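Long-range contact in uncharacterized protein lp_2219 (Lactobacillus plantarum, PDB 3HFQ), which is of unknown function but folds as a seven-bladed beta-propeller of the lactonase family, some relatives of which hydrolyse lactones: residues Lys28-Asn32 and Gln326-Pro332. The protein carries 1 engineered substitution. Numbering follows the deposited sequence.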
ATOM      1  N   LYS A  28       5.234 -25.168   2.088  1.00 16.81           N
ATOM      2  CA  LYS A  28       4.885 -24.197   3.082  1.00 13.53           C
ATOM      3  C   LYS A  28       6.073 -23.288   3.412  1.00 18.00           C
ATOM      4  O   LYS A  28       6.344 -22.971   4.571  1.00 16.03           O
ATOM      5  CB  LYS A  28       4.419 -24.910   4.341  1.00 19.20           C
ATOM      6  CG  LYS A  28       3.324 -25.959   4.091  1.00 19.15           C
ATOM      7  CD  LYS A  28       2.033 -25.328   3.591  1.00 18.62           C
ATOM      8  CE  LYS A  28       0.910 -26.355   3.468  1.00 19.58           C
ATOM      9  NZ  LYS A  28      -0.358 -25.773   2.944  1.00 27.77           N
ATOM     10  N   THR A  29       6.810 -22.898   2.382  1.00 17.60           N
ATOM     11  CA  THR A  29       8.016 -22.109   2.554  1.00 16.39           C
ATOM     12  C   THR A  29       7.984 -20.787   1.801  1.00 14.26           C
ATOM     13  O   THR A  29       7.194 -20.587   0.872  1.00 12.37           O
ATOM     14  CB  THR A  29       9.225 -22.890   2.060  1.00 16.44           C
ATOM     15  OG1 THR A  29       9.014 -23.253   0.693  1.00 16.08           O
ATOM     16  CG2 THR A  29       9.411 -24.152   2.892  1.00 21.29           C
ATOM     17  N   LEU A  30       8.869 -19.891   2.217  1.00 12.14           N
ATOM     18  CA  LEU A  30       9.020 -18.572   1.619  1.00 12.55           C
ATOM     19  C   LEU A  30      10.517 -18.335   1.460  1.00 14.52           C
ATOM     20  O   LEU A  30      11.274 -18.487   2.417  1.00 12.78           O
ATOM     21  CB  LEU A  30       8.438 -17.495   2.532  1.00 11.40           C
ATOM     22  CG  LEU A  30       8.692 -16.062   2.066  1.00 17.45           C
ATOM     23  CD1 LEU A  30       7.882 -15.804   0.806  1.00 14.54           C
ATOM     24  CD2 LEU A  30       8.316 -15.072   3.164  1.00 18.39           C
ATOM     25  N   THR A  31      10.942 -17.962   0.257  1.00 15.37           N
ATOM     26  CA  THR A  31      12.355 -17.705   0.003  1.00 19.55           C
ATOM     27  C   THR A  31      12.561 -16.323  -0.603  1.00 17.45           C
ATOM     28  O   THR A  31      11.629 -15.717  -1.136  1.00 17.78           O
ATOM     29  CB  THR A  31      12.950 -18.700  -1.021  1.00 20.35           C
ATOM     30  OG1 THR A  31      12.284 -18.533  -2.277  1.00 19.58           O
ATOM     31  CG2 THR A  31      12.796 -20.134  -0.558  1.00 21.31           C
ATOM     32  N   ASN A  32      13.785 -15.822  -0.496  1.00 10.13           N
ATOM     33  CA  ASN A  32      14.158 -14.560  -1.116  1.00 13.84           C
ATOM     34  C   ASN A  32      15.190 -15.080  -2.107  1.00 11.89           C
ATOM     35  O   ASN A  32      16.322 -15.379  -1.730  1.00 14.08           O
ATOM     36  CB  ASN A  32      14.813 -13.595  -0.120  1.00 10.63           C
ATOM     37  CG  ASN A  32      15.365 -12.346  -0.796  1.00 15.47           C
ATOM     38  OD1 ASN A  32      15.835 -11.419  -0.134  1.00 20.08           O
ATOM     39  ND2 ASN A  32      15.315 -12.322  -2.125  1.00  8.40           N
ATOM     40  N   GLN A 326       6.567 -19.771   8.865  1.00 10.81           N
ATOM     41  CA  GLN A 326       8.005 -19.549   8.780  1.00 12.60           C
ATOM     42  C   GLN A 326       8.343 -18.090   9.049  1.00 14.54           C
ATOM     43  O   GLN A 326       7.604 -17.185   8.657  1.00 12.68           O
ATOM     44  CB  GLN A 326       8.516 -19.958   7.396  1.00 13.29           C
ATOM     45  CG  GLN A 326      10.027 -19.831   7.208  1.00 15.06           C
ATOM     46  CD  GLN A 326      10.463 -20.204   5.802  1.00 20.06           C
ATOM     47  OE1 GLN A 326       9.632 -20.390   4.912  1.00 18.65           O
ATOM     48  NE2 GLN A 326      11.773 -20.306   5.594  1.00 19.19           N
ATOM     49  N   LYS A 327       9.459 -17.871   9.731  1.00 15.56           N
ATOM     50  CA  LYS A 327       9.904 -16.522  10.047  1.00 14.27           C
ATOM     51  C   LYS A 327      11.382 -16.381   9.729  1.00 15.82           C
ATOM     52  O   LYS A 327      12.048 -17.343   9.340  1.00 13.60           O
ATOM     53  CB  LYS A 327       9.675 -16.210  11.530  1.00 14.07           C
ATOM     54  CG  LYS A 327      10.508 -17.055  12.497  1.00 16.38           C
ATOM     55  CD  LYS A 327      10.294 -16.617  13.946  1.00 21.10           C
ATOM     56  CE  LYS A 327      11.134 -17.446  14.918  1.00 21.81           C
ATOM     57  NZ  LYS A 327      10.967 -16.988  16.330  1.00 30.35           N
ATOM     58  N   ASP A 328      11.882 -15.165   9.891  1.00 16.10           N
ATOM     59  CA  ASP A 328      13.279 -14.858   9.656  1.00 15.62           C
ATOM     60  C   ASP A 328      13.811 -15.115   8.254  1.00 12.17           C
ATOM     61  O   ASP A 328      14.959 -15.525   8.092  1.00 13.72           O
ATOM     62  CB  ASP A 328      14.149 -15.577  10.691  1.00 19.79           C
ATOM     63  CG  ASP A 328      13.909 -15.065  12.097  1.00 26.54           C
ATOM     64  OD1 ASP A 328      13.692 -13.844  12.246  1.00 28.56           O
ATOM     65  OD2 ASP A 328      13.946 -15.869  13.052  1.00 23.48           O
ATOM     66  N   VAL A 329      12.977 -14.883   7.244  1.00 15.52           N
ATOM     67  CA  VAL A 329      13.413 -15.024   5.860  1.00 15.01           C
ATOM     68  C   VAL A 329      14.022 -13.655   5.578  1.00 15.15           C
ATOM     69  O   VAL A 329      13.339 -12.639   5.670  1.00 13.36           O
ATOM     70  CB  VAL A 329      12.233 -15.253   4.901  1.00 14.11           C
ATOM     71  CG1 VAL A 329      12.733 -15.243   3.461  1.00 14.11           C
ATOM     72  CG2 VAL A 329      11.553 -16.579   5.220  1.00 14.75           C
ATOM     73  N   THR A 330      15.304 -13.623   5.238  1.00 14.81           N
ATOM     74  CA  THR A 330      15.973 -12.349   5.017  1.00 12.61           C
ATOM     75  C   THR A 330      15.600 -11.552   3.768  1.00 10.65           C
ATOM     76  O   THR A 330      15.745 -12.016   2.636  1.00 11.57           O
ATOM     77  CB  THR A 330      17.509 -12.525   5.051  1.00 19.47           C
ATOM     78  OG1 THR A 330      17.886 -13.152   6.282  1.00 22.39           O
ATOM     79  CG2 THR A 330      18.206 -11.168   4.959  1.00 18.54           C
ATOM     80  N   VAL A 331      15.114 -10.339   4.010  1.00  8.91           N
ATOM     81  CA  VAL A 331      14.740  -9.384   2.972  1.00 10.85           C
ATOM     82  C   VAL A 331      15.204  -8.063   3.566  1.00 13.01           C
ATOM     83  O   VAL A 331      14.558  -7.518   4.462  1.00 12.67           O
ATOM     84  CB  VAL A 331      13.213  -9.302   2.751  1.00 12.99           C
ATOM     85  CG1 VAL A 331      12.902  -8.174   1.763  1.00 13.93           C
ATOM     86  CG2 VAL A 331      12.682 -10.624   2.213  1.00 12.49           C
ATOM     87  N   PRO A 332      16.333  -7.532   3.077  1.00 13.97           N
ATOM     88  CA  PRO A 332      16.864  -6.269   3.596  1.00 13.78           C
ATOM     89  C   PRO A 332      15.987  -5.030   3.463  1.00 13.69           C
ATOM     90  O   PRO A 332      15.565  -4.667   2.367  1.00 11.23           O
ATOM     91  CB  PRO A 332      18.195  -6.126   2.855  1.00 15.66           C
ATOM     92  CG  PRO A 332      17.935  -6.811   1.557  1.00 16.93           C
ATOM     93  CD  PRO A 332      17.181  -8.050   1.988  1.00 17.55           C
TER
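The backbone N-H of Leu30 is bonded to the side-chain oxygen of Gln326, with 2.8 Å between Leu30 N and Gln326 OE1. This bond joins two blades of the beta-propeller where the ring closes: strand 29-38 edges the sheet that combines N-terminal strands with the last strand, 334-339, and strand 322-330 edges the blade before it. Here segments 29-32 and 326-330 run roughly parallel, their axes 28° apart and 6.6 Å at closest approach, so side chains bridge a space that no backbone-to-backbone bond crosses. Gln326 spans it with CG anti to the backbone N and an extended chain beyond. Leu30 N lies 23° off the plane of the Gln326 side-chain carbonyl, and the N-H...O angle is 147°. The same OE1 rests 3.3 Å from Thr29 CA. Cut back to an alanine, position 326 would probably leave the Leu30 N-H without this acceptor and open a gap beside Thr29. Farther along, Val329 points toward strand 29-32 and spreads both methyls over the Leu30 carbonyl, CG1 at 3.7 Å and CG2 at 3.4 Å from Leu30 O. The side chain of Leu30 is buried between blades, touching Ala310 and Leu312 of strand 309-315 and Ile5 of strand 2-9. It crosses the Val329 side chain at a slant, Leu30 CD2 lying 4.1 Å from Val329 CG2.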